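Local coordinates for protein probable amino acid aminotransferase (PDB 6Q1S) that is a probable aminotransferase of the class IV family that, as a two-chain assembly, binds 4'-deoxy-4'-aminopyridoxal-5'-phosphate and 2-oxoglutaric acid, at residues G41-V46 with V76-W81; Q55-M60 with L93-G98; R163-A166 with D172-F175; V226-A229 with D235-A238. One frame throughout, in Å; residues are numbered along the deposited sequence.

Interaction 1 (G41-V46 with V76-W81); sequences GRACLV and VATQRW
The backbone N-H of Ala43 donates a hydrogen bond to a water, with N 2.6 Å from its oxygen, and the same water turns toward Thr78 OG1 in a weak bond of 3.4 Å. This bridge is the polar link between the short strand 42-43 and helix 67-84; no direct hydrogen bond joins the two segments. The stronger partner of the Thr78 hydroxyl is its own helix, the carbonyl O of Val74. In Thr78, chi1 of -59° sets OG1 beside the backbone N and CG2 anti to it, reaching across to the strand. That methyl carries most of the touching. It lies 3.8 Å from Arg42 CA and equally near the N of Ala43, and it also meets the carbonyl O of Gly41, so a single methyl lies along three consecutive residues of backbone. Ala43 CB also lies 3.9 Å from Thr78 OG1. Deeper in, Ala77 and Trp81 lean on strand 106-113, placing the contact at the margin where this helix covers the antiparallel sheet. The edge strand is thus met lightly, and the water gives the Ala43 N-H its acceptor.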
loop_
_atom_site.group_PDB
_atom_site.type_symbol
_atom_site.label_atom_id
_atom_site.label_comp_id
_atom_site.label_asym_id
_atom_site.label_seq_id
_atom_site.Cartn_x
_atom_site.Cartn_y
_atom_site.Cartn_z
ATOM N N GLY B 41 6.214 -30.124 11.265
ATOM C CA GLY B 41 4.901 -30.719 11.136
ATOM C C GLY B 41 3.720 -29.835 11.472
ATOM O O GLY B 41 2.579 -30.305 11.374
ATOM N N ARG B 42 3.937 -28.572 11.834
ATOM C CA ARG B 42 2.830 -27.717 12.240
ATOM C C ARG B 42 3.169 -26.257 11.978
ATOM O O ARG B 42 4.334 -25.852 12.040
ATOM C CB ARG B 42 2.496 -27.913 13.726
ATOM C CG ARG B 42 1.540 -29.059 14.004
ATOM C CD ARG B 42 1.816 -29.697 15.352
ATOM N NE ARG B 42 1.377 -28.855 16.460
ATOM C CZ ARG B 42 1.618 -29.123 17.739
ATOM N NH1 ARG B 42 1.179 -28.303 18.685
ATOM N NH2 ARG B 42 2.304 -30.208 18.071
ATOM N N ALA B 43 2.136 -25.475 11.669
ATOM C CA ALA B 43 2.293 -24.031 11.600
ATOM C C ALA B 43 2.457 -23.461 13.002
ATOM O O ALA B 43 1.826 -23.925 13.957
ATOM C CB ALA B 43 1.093 -23.392 10.905
ATOM N N CYS B 44 3.314 -22.454 13.126
ATOM C CA CYS B 44 3.710 -21.930 14.425
ATOM C C CYS B 44 2.850 -20.737 14.824
ATOM O O CYS B 44 2.638 -19.822 14.022
ATOM C CB CYS B 44 5.186 -21.535 14.406
ATOM S SG CYS B 44 6.293 -22.886 13.933
ATOM N N LEU B 45 2.358 -20.756 16.065
ATOM C CA LEU B 45 1.639 -19.632 16.665
ATOM C C LEU B 45 0.430 -19.225 15.820
ATOM O O LEU B 45 0.316 -18.088 15.357
ATOM C CB LEU B 45 2.584 -18.447 16.877
ATOM C CG LEU B 45 3.835 -18.709 17.716
ATOM C CD1 LEU B 45 4.728 -17.482 17.708
ATOM C CD2 LEU B 45 3.475 -19.107 19.133
ATOM N N VAL B 46 -0.480 -20.181 15.629
ATOM C CA VAL B 46 -1.655 -19.922 14.801
ATOM C C VAL B 46 -2.549 -18.874 15.452
ATOM O O VAL B 46 -2.989 -17.920 14.797
ATOM C CB VAL B 46 -2.421 -21.230 14.535
ATOM C CG1 VAL B 46 -3.676 -20.952 13.725
ATOM C CG2 VAL B 46 -1.528 -22.229 13.817
ATOM N N VAL B 76 -5.777 -27.896 7.115
ATOM C CA VAL B 76 -5.780 -28.675 5.882
ATOM C C VAL B 76 -4.523 -28.381 5.074
ATOM O O VAL B 76 -3.851 -29.295 4.580
ATOM C CB VAL B 76 -7.057 -28.385 5.072
ATOM C CG1 VAL B 76 -6.899 -28.857 3.638
ATOM C CG2 VAL B 76 -8.262 -29.045 5.728
ATOM N N ALA B 77 -4.181 -27.098 4.936
ATOM C CA ALA B 77 -2.990 -26.724 4.184
ATOM C C ALA B 77 -1.721 -27.204 4.876
ATOM O O ALA B 77 -0.761 -27.611 4.212
ATOM C CB ALA B 77 -2.950 -25.209 3.984
ATOM N N THR B 78 -1.699 -27.166 6.211
ATOM C CA THR B 78 -0.530 -27.637 6.949
ATOM C C THR B 78 -0.289 -29.121 6.710
ATOM O O THR B 78 0.825 -29.534 6.371
ATOM C CB THR B 78 -0.697 -27.350 8.443
ATOM O OG1 THR B 78 -0.861 -25.942 8.643
ATOM C CG2 THR B 78 0.520 -27.823 9.216
ATOM N N GLN B 79 -1.328 -29.945 6.883
ATOM C CA GLN B 79 -1.160 -31.383 6.708
ATOM C C GLN B 79 -0.820 -31.745 5.269
ATOM O O GLN B 79 -0.180 -32.773 5.024
ATOM C CB GLN B 79 -2.432 -32.117 7.131
ATOM C CG GLN B 79 -2.752 -32.034 8.605
ATOM C CD GLN B 79 -4.113 -32.612 8.924
ATOM O OE1 GLN B 79 -4.648 -33.425 8.169
ATOM N NE2 GLN B 79 -4.689 -32.188 10.040
ATOM N N ARG B 80 -1.238 -30.918 4.310
ATOM C CA ARG B 80 -0.884 -31.170 2.918
ATOM C C ARG B 80 0.581 -30.853 2.651
ATOM O O ARG B 80 1.247 -31.562 1.886
ATOM C CB ARG B 80 -1.784 -30.350 1.997
ATOM C CG ARG B 80 -1.578 -30.633 0.527
ATOM C CD ARG B 80 -2.766 -31.370 -0.059
ATOM N NE ARG B 80 -2.650 -31.490 -1.508
ATOM C CZ ARG B 80 -3.669 -31.755 -2.319
ATOM N NH1 ARG B 80 -3.470 -31.841 -3.627
ATOM N NH2 ARG B 80 -4.887 -31.924 -1.823
ATOM N N TRP B 81 1.106 -29.802 3.282
ATOM C CA TRP B 81 2.511 -29.455 3.093
ATOM C C TRP B 81 3.427 -30.432 3.818
ATOM O O TRP B 81 4.450 -30.857 3.266
ATOM C CB TRP B 81 2.766 -28.026 3.571
ATOM C CG TRP B 81 4.197 -27.601 3.446
ATOM C CD1 TRP B 81 5.172 -27.709 4.396
ATOM C CD2 TRP B 81 4.816 -26.993 2.305
ATOM N NE1 TRP B 81 6.359 -27.211 3.915
ATOM C CE2 TRP B 81 6.166 -26.764 2.634
ATOM C CE3 TRP B 81 4.358 -26.621 1.036
ATOM C CZ2 TRP B 81 7.064 -26.181 1.743
ATOM C CZ3 TRP B 81 5.251 -26.042 0.154
ATOM C CH2 TRP B 81 6.587 -25.828 0.511
HETATM O O HOH W 1 -0.398 -26.023 11.986
#

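Interaction 2 (Q55-M60 with L93-G98); sequences QSARLM and LIYSRG
Arg97 grips the carbonyl O of Met60 end-on, with both terminal nitrogens directed at the one oxygen. NH1 lies at 3.0 Å with a bent 131°, while NH2 is straighter at 158°; its 2.5 Å from the oxygen is shorter than usual and probably imprecise, so the two-nitrogen grip says more than the length. The oxygen lies almost exactly in the guanidinium plane, and both donors in the carbonyl plane. A bend at chi3, -55°, after an extended start turns the group toward the end of helix 46-59, where Met60 is the first residue to leave helical geometry. Arg97 NE forms a salt bridge with Asp30, which helps to fix the rotation of the guanidinium. The curled side chain of Met60 brings CE back to 3.7 Å from Arg97 NH2. Arg163 of the second subunit packs on Met60 and brings a like charge close to NH2, so this end of the contact lies at the dimer interface. One turn back along the helix, Ala57 CB meets Tyr95 CE2 at 3.9 Å, at the ring edge and in its plane. The Tyr95 hydroxyl bonds to Pro63 O, holding the ring beside the helix. Asp30, Asp61 (paired with that Arg163) and the Met60 carbonyl probably offset the proximity of the arginines; the carbonyl O of this buried residue is satisfied by two N-H groups of one guanidinium.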
loop_
_atom_site.group_PDB
_atom_site.type_symbol
_atom_site.label_atom_id
_atom_site.label_comp_id
_atom_site.label_asym_id
_atom_site.label_seq_id
_atom_site.Cartn_x
_atom_site.Cartn_y
_atom_site.Cartn_z
ATOM N N GLN B 55 -7.645 -8.245 14.398
ATOM C CA GLN B 55 -7.471 -6.822 14.664
ATOM C C GLN B 55 -7.251 -6.046 13.372
ATOM O O GLN B 55 -7.798 -4.950 13.199
ATOM C CB GLN B 55 -6.310 -6.615 15.633
ATOM C CG GLN B 55 -6.668 -6.914 17.077
ATOM C CD GLN B 55 -7.652 -5.911 17.636
ATOM O OE1 GLN B 55 -7.734 -4.781 17.157
ATOM N NE2 GLN B 55 -8.408 -6.317 18.650
ATOM N N SER B 56 -6.454 -6.598 12.454
ATOM C CA SER B 56 -6.241 -5.941 11.168
ATOM C C SER B 56 -7.547 -5.819 10.395
ATOM O O SER B 56 -7.770 -4.828 9.691
ATOM C CB SER B 56 -5.202 -6.705 10.346
ATOM O OG SER B 56 -3.963 -6.779 11.024
ATOM N N ALA B 57 -8.422 -6.818 10.514
ATOM C CA ALA B 57 -9.717 -6.749 9.845
ATOM C C ALA B 57 -10.593 -5.656 10.447
ATOM O O ALA B 57 -11.338 -4.982 9.726
ATOM C CB ALA B 57 -10.420 -8.104 9.916
ATOM N N ARG B 58 -10.517 -5.463 11.767
ATOM C CA ARG B 58 -11.318 -4.423 12.405
ATOM C C ARG B 58 -10.839 -3.034 12.006
ATOM O O ARG B 58 -11.652 -2.149 11.716
ATOM C CB ARG B 58 -11.261 -4.567 13.925
ATOM C CG ARG B 58 -12.224 -3.644 14.664
ATOM C CD ARG B 58 -11.933 -3.603 16.155
ATOM N NE ARG B 58 -10.545 -3.226 16.413
ATOM C CZ ARG B 58 -10.027 -3.045 17.623
ATOM N NH1 ARG B 58 -10.779 -3.209 18.705
ATOM N NH2 ARG B 58 -8.751 -2.705 17.752
ATOM N N LEU B 59 -9.521 -2.828 11.979
ATOM C CA LEU B 59 -8.967 -1.551 11.550
ATOM C C LEU B 59 -9.256 -1.253 10.088
ATOM O O LEU B 59 -9.215 -0.085 9.686
ATOM C CB LEU B 59 -7.457 -1.530 11.790
ATOM C CG LEU B 59 -7.016 -1.526 13.254
ATOM C CD1 LEU B 59 -5.592 -2.036 13.387
ATOM C CD2 LEU B 59 -7.147 -0.130 13.839
ATOM N N MET B 60 -9.550 -2.272 9.287
ATOM C CA MET B 60 -9.794 -2.099 7.863
ATOM C C MET B 60 -11.268 -2.189 7.505
ATOM O O MET B 60 -11.599 -2.256 6.316
ATOM C CB MET B 60 -8.990 -3.126 7.070
ATOM C CG MET B 60 -7.523 -2.770 6.974
ATOM S SD MET B 60 -7.233 -1.608 5.632
ATOM C CE MET B 60 -7.433 -2.695 4.228
ATOM N N LEU B 93 -2.079 -16.202 4.991
ATOM C CA LEU B 93 -3.529 -16.039 4.986
ATOM C C LEU B 93 -3.875 -14.744 4.266
ATOM O O LEU B 93 -3.513 -13.664 4.735
ATOM C CB LEU B 93 -4.081 -16.006 6.411
ATOM C CG LEU B 93 -3.335 -16.850 7.439
ATOM C CD1 LEU B 93 -3.842 -16.556 8.841
ATOM C CD2 LEU B 93 -3.509 -18.311 7.105
ATOM N N ILE B 94 -4.579 -14.846 3.143
ATOM C CA ILE B 94 -4.955 -13.680 2.350
ATOM C C ILE B 94 -6.430 -13.391 2.592
ATOM O O ILE B 94 -7.285 -14.252 2.360
ATOM C CB ILE B 94 -4.674 -13.896 0.856
ATOM C CG1 ILE B 94 -3.243 -14.395 0.650
ATOM C CG2 ILE B 94 -4.913 -12.605 0.083
ATOM C CD1 ILE B 94 -2.182 -13.393 1.048
ATOM N N TYR B 95 -6.728 -12.179 3.059
ATOM C CA TYR B 95 -8.086 -11.772 3.416
ATOM C C TYR B 95 -8.331 -10.401 2.792
ATOM O O TYR B 95 -7.873 -9.382 3.315
ATOM C CB TYR B 95 -8.268 -11.748 4.931
ATOM C CG TYR B 95 -9.692 -11.531 5.395
ATOM C CD1 TYR B 95 -10.759 -12.122 4.733
ATOM C CD2 TYR B 95 -9.964 -10.758 6.516
ATOM C CE1 TYR B 95 -12.061 -11.929 5.162
ATOM C CE2 TYR B 95 -11.259 -10.563 6.955
ATOM C CZ TYR B 95 -12.304 -11.149 6.276
ATOM O OH TYR B 95 -13.597 -10.955 6.711
ATOM N N SER B 96 -9.060 -10.381 1.681
ATOM C CA SER B 96 -9.307 -9.167 0.922
ATOM C C SER B 96 -10.772 -8.768 1.006
ATOM O O SER B 96 -11.637 -9.569 1.370
ATOM C CB SER B 96 -8.914 -9.358 -0.546
ATOM O OG SER B 96 -9.775 -8.628 -1.402
ATOM N N ARG B 97 -11.041 -7.511 0.648
ATOM C CA ARG B 97 -12.404 -6.993 0.682
ATOM C C ARG B 97 -13.300 -7.629 -0.372
ATOM O O ARG B 97 -14.524 -7.480 -0.290
ATOM C CB ARG B 97 -12.391 -5.471 0.521
ATOM C CG ARG B 97 -13.629 -4.778 1.081
ATOM C CD ARG B 97 -13.442 -3.270 1.158
ATOM N NE ARG B 97 -12.248 -2.902 1.915
ATOM C CZ ARG B 97 -12.220 -2.734 3.234
ATOM N NH1 ARG B 97 -13.325 -2.895 3.952
ATOM N NH2 ARG B 97 -11.089 -2.400 3.836
ATOM N N GLY B 98 -12.735 -8.327 -1.348
ATOM C CA GLY B 98 -13.532 -8.970 -2.371
ATOM C C GLY B 98 -13.550 -8.191 -3.668
ATOM O O GLY B 98 -12.767 -7.266 -3.902
#

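Interaction 3 (R163-A166 with D172-F175); sequences RHAA and DVIF
Ala165 CB sits tightly against Val173 CG2, 3.5 Å away, where the last turn of helix 156-166 meets the start of strand 172-176. The same methyl approaches the carbonyl O of Asp172 at 3.9 Å, so it rests partly on side chain and partly on strand backbone. In the valine, chi1 of 168° puts CG1 anti to the backbone N and leaves CG2 beside it, facing the helix; CG1 lies over one face of the Phe175 ring, toward its rim. Around this core, Ile129 and Leu131 of strand 126-132 touch Ala165 and Val173 respectively, and Val161 of the helix also packs on Val173. Asp172 holds its neighbour's backbone in place: its OD1 accepts from Val173 N at 2.7 Å with the anti lone pair. OD2 turns to Arg187 NE in a long, weak ion pair, and Arg187 lines the pocket of the bound 2-oxoglutaric acid. From the same helix, Arg163 forms a salt bridge with Asp61 of the second subunit. Across the contact the chemistry is almost wholly apolar: a small alanine lets the helix end lie close to the sheet, while the Asp172 carboxylate is linked to the pocket through its weak pairing with Arg187.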
loop_
_atom_site.group_PDB
_atom_site.type_symbol
_atom_site.label_atom_id
_atom_site.label_comp_id
_atom_site.label_asym_id
_atom_site.label_seq_id
_atom_site.Cartn_x
_atom_site.Cartn_y
_atom_site.Cartn_z
ATOM N N ARG B 163 14.475 -2.718 -1.775
ATOM C CA ARG B 163 15.238 -2.630 -3.015
ATOM C C ARG B 163 16.175 -1.430 -3.004
ATOM O O ARG B 163 17.275 -1.496 -3.566
ATOM C CB ARG B 163 14.293 -2.556 -4.214
ATOM C CG ARG B 163 13.608 -3.871 -4.551
ATOM C CD ARG B 163 12.918 -3.796 -5.905
ATOM N NE ARG B 163 12.029 -2.642 -6.001
ATOM C CZ ARG B 163 10.746 -2.654 -5.654
ATOM N NH1 ARG B 163 10.192 -3.766 -5.190
ATOM N NH2 ARG B 163 10.014 -1.555 -5.774
ATOM N N HIS B 164 15.754 -0.327 -2.380
ATOM C CA HIS B 164 16.618 0.843 -2.261
ATOM C C HIS B 164 17.878 0.516 -1.472
ATOM O O HIS B 164 18.981 0.927 -1.850
ATOM C CB HIS B 164 15.844 1.990 -1.608
ATOM C CG HIS B 164 16.694 3.157 -1.213
ATOM N ND1 HIS B 164 17.207 3.306 0.058
ATOM C CD2 HIS B 164 17.114 4.238 -1.914
ATOM C CE1 HIS B 164 17.909 4.423 0.122
ATOM N NE2 HIS B 164 17.870 5.007 -1.062
ATOM N N ALA B 165 17.735 -0.229 -0.373
ATOM C CA ALA B 165 18.899 -0.603 0.423
ATOM C C ALA B 165 19.739 -1.666 -0.268
ATOM O O ALA B 165 20.950 -1.743 -0.035
ATOM C CB ALA B 165 18.458 -1.097 1.798
ATOM N N ALA B 166 19.119 -2.499 -1.105
ATOM C CA ALA B 166 19.879 -3.513 -1.825
ATOM C C ALA B 166 20.848 -2.880 -2.814
ATOM O O ALA B 166 21.984 -3.344 -2.962
ATOM C CB ALA B 166 18.930 -4.474 -2.541
ATOM N N ASP B 172 18.814 -5.223 4.639
ATOM C CA ASP B 172 17.539 -4.862 5.247
ATOM C C ASP B 172 17.604 -3.400 5.671
ATOM O O ASP B 172 18.584 -2.698 5.400
ATOM C CB ASP B 172 17.218 -5.787 6.423
ATOM C CG ASP B 172 15.734 -6.068 6.553
ATOM O OD1 ASP B 172 14.939 -5.105 6.549
ATOM O OD2 ASP B 172 15.364 -7.255 6.672
ATOM N N VAL B 173 16.553 -2.942 6.346
ATOM C CA VAL B 173 16.395 -1.539 6.708
ATOM C C VAL B 173 15.850 -1.469 8.125
ATOM O O VAL B 173 15.056 -2.320 8.540
ATOM C CB VAL B 173 15.457 -0.801 5.723
ATOM C CG1 VAL B 173 15.047 0.566 6.258
ATOM C CG2 VAL B 173 16.113 -0.652 4.369
ATOM N N ILE B 174 16.299 -0.469 8.876
ATOM C CA ILE B 174 15.704 -0.111 10.155
ATOM C C ILE B 174 15.110 1.279 9.988
ATOM O O ILE B 174 15.841 2.249 9.750
ATOM C CB ILE B 174 16.726 -0.152 11.301
ATOM C CG1 ILE B 174 17.170 -1.593 11.559
ATOM C CG2 ILE B 174 16.127 0.454 12.563
ATOM C CD1 ILE B 174 18.173 -1.733 12.677
ATOM N N PHE B 175 13.787 1.373 10.084
ATOM C CA PHE B 175 13.107 2.650 9.929
ATOM C C PHE B 175 13.310 3.508 11.169
ATOM O O PHE B 175 13.138 3.038 12.298
ATOM C CB PHE B 175 11.614 2.434 9.687
ATOM C CG PHE B 175 11.257 2.218 8.248
ATOM C CD1 PHE B 175 11.719 3.083 7.269
ATOM C CD2 PHE B 175 10.463 1.149 7.872
ATOM C CE1 PHE B 175 11.390 2.888 5.944
ATOM C CE2 PHE B 175 10.133 0.947 6.546
ATOM C CZ PHE B 175 10.597 1.821 5.580
#

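Interaction 4 (V226-A229 with D235-A238); sequences VARA and DYRA
Arg228 reaches from helix 218-229 to the backbone N of Asp235 and the ring of Tyr236, a loose approach with no hydrogen bond between the segments. NH2 stands 4.1 Å from the Asp235 N and 4.3 Å from Tyr236 CE2, which lies at the guanidinium edge, near its plane. The reach depends on a chain extended from CG to NE, chi2 177°, that spans the gap between helix and strand. The polar partner of NH2 is the carbonyl O of Cys234, on the strand just before Asp235. Arg228 and Asp235 carry opposite charges but are too far apart to pair, NH2 being 5.7 Å from OD2. The aspartate bonds instead to the second arginine: Arg237 NH1 makes a salt bridge of 2.8 Å with Asp235 OD1, and the Arg237 guanidinium lays one face over Asp235 CB. Among aromatic contacts, Tyr236 meets Phe224 of the same helix edge-to-face, and its hydroxyl is hydrogen-bonded to Gln220 NE2. The helix is thus tied to the strand at several levels, Arg228 being the outlying tie at the surface. The arrangement belongs to the beta-alpha-beta crossover of strand 204-207, helix 218-229 and strand 233-236, whose two strands pair parallel in the mixed sheet.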
loop_
_atom_site.group_PDB
_atom_site.type_symbol
_atom_site.label_atom_id
_atom_site.label_comp_id
_atom_site.label_asym_id
_atom_site.label_seq_id
_atom_site.Cartn_x
_atom_site.Cartn_y
_atom_site.Cartn_z
ATOM N N VAL B 226 8.941 -16.205 26.545
ATOM C CA VAL B 226 9.909 -17.244 26.881
ATOM C C VAL B 226 11.106 -16.642 27.601
ATOM O O VAL B 226 11.663 -17.254 28.518
ATOM C CB VAL B 226 10.338 -18.016 25.618
ATOM C CG1 VAL B 226 9.319 -19.104 25.283
ATOM C CG2 VAL B 226 10.593 -17.081 24.450
ATOM N N ALA B 227 11.514 -15.434 27.207
ATOM C CA ALA B 227 12.675 -14.806 27.830
ATOM C C ALA B 227 12.375 -14.384 29.264
ATOM O O ALA B 227 13.223 -14.531 30.152
ATOM C CB ALA B 227 13.131 -13.607 27.000
ATOM N N ARG B 228 11.172 -13.863 29.507
ATOM C CA ARG B 228 10.789 -13.469 30.860
ATOM C C ARG B 228 10.710 -14.676 31.786
ATOM O O ARG B 228 11.076 -14.588 32.965
ATOM C CB ARG B 228 9.457 -12.723 30.817
ATOM C CG ARG B 228 9.611 -11.253 30.476
ATOM C CD ARG B 228 8.273 -10.549 30.366
ATOM N NE ARG B 228 8.448 -9.157 29.961
ATOM C CZ ARG B 228 7.610 -8.493 29.172
ATOM N NH1 ARG B 228 6.529 -9.092 28.691
ATOM N NH2 ARG B 228 7.855 -7.228 28.858
ATOM N N ALA B 229 10.238 -15.813 31.272
ATOM C CA ALA B 229 10.153 -17.026 32.072
ATOM C C ALA B 229 11.515 -17.641 32.356
ATOM O O ALA B 229 11.608 -18.524 33.215
ATOM C CB ALA B 229 9.257 -18.053 31.380
ATOM N N ASP B 235 11.207 -4.943 28.126
ATOM C CA ASP B 235 10.428 -3.728 28.314
ATOM C C ASP B 235 10.304 -3.003 26.982
ATOM O O ASP B 235 11.044 -3.275 26.032
ATOM C CB ASP B 235 11.067 -2.822 29.375
ATOM C CG ASP B 235 10.129 -1.733 29.859
ATOM O OD1 ASP B 235 10.239 -0.585 29.373
ATOM O OD2 ASP B 235 9.268 -2.031 30.712
ATOM N N TYR B 236 9.347 -2.082 26.923
ATOM C CA TYR B 236 9.084 -1.279 25.738
ATOM C C TYR B 236 9.595 0.126 26.015
ATOM O O TYR B 236 9.083 0.811 26.906
ATOM C CB TYR B 236 7.594 -1.266 25.392
ATOM C CG TYR B 236 7.033 -2.634 25.074
ATOM C CD1 TYR B 236 6.860 -3.043 23.761
ATOM C CD2 TYR B 236 6.701 -3.526 26.087
ATOM C CE1 TYR B 236 6.357 -4.293 23.462
ATOM C CE2 TYR B 236 6.196 -4.777 25.798
ATOM C CZ TYR B 236 6.028 -5.156 24.483
ATOM O OH TYR B 236 5.526 -6.404 24.186
ATOM N N ARG B 237 10.602 0.550 25.256
ATOM C CA ARG B 237 11.277 1.812 25.504
ATOM C C ARG B 237 11.392 2.598 24.207
ATOM O O ARG B 237 11.237 2.059 23.109
ATOM C CB ARG B 237 12.676 1.598 26.102
ATOM C CG ARG B 237 12.708 0.778 27.388
ATOM C CD ARG B 237 13.814 1.255 28.318
ATOM N NE ARG B 237 14.328 0.183 29.169
ATOM C CZ ARG B 237 13.743 -0.251 30.282
ATOM N NH1 ARG B 237 12.605 0.290 30.695
ATOM N NH2 ARG B 237 14.299 -1.233 30.981
ATOM N N ALA B 238 11.622 3.898 24.351
ATOM C CA ALA B 238 11.894 4.763 23.208
ATOM C C ALA B 238 13.359 4.595 22.825
ATOM O O ALA B 238 14.249 5.157 23.467
ATOM C CB ALA B 238 11.568 6.214 23.539
#

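Interactions 1 and 2 share one half of the chain, where strand 42-43 and helices 46-59 and 67-84 follow one another beside the antiparallel sheet; their centres are 21 Å apart and their segments alternate along the chain. Interactions 3 and 4 both belong to the mixed sheet, their centres 26 Å apart. The bound 4'-deoxy-4'-aminopyridoxal-5'-phosphate touches none of them: the nearest is interaction 3, whose Asp172 side chain is about 9 Å from it and about 7 Å from 2-oxoglutaric acid. The Tyr236 side chain of interaction 4 is about 11 Å from it. Within the chain interactions 2 and 3 have centres 27 Å apart, yet dimerisation brings Arg163 of one subunit onto Met60 of the other.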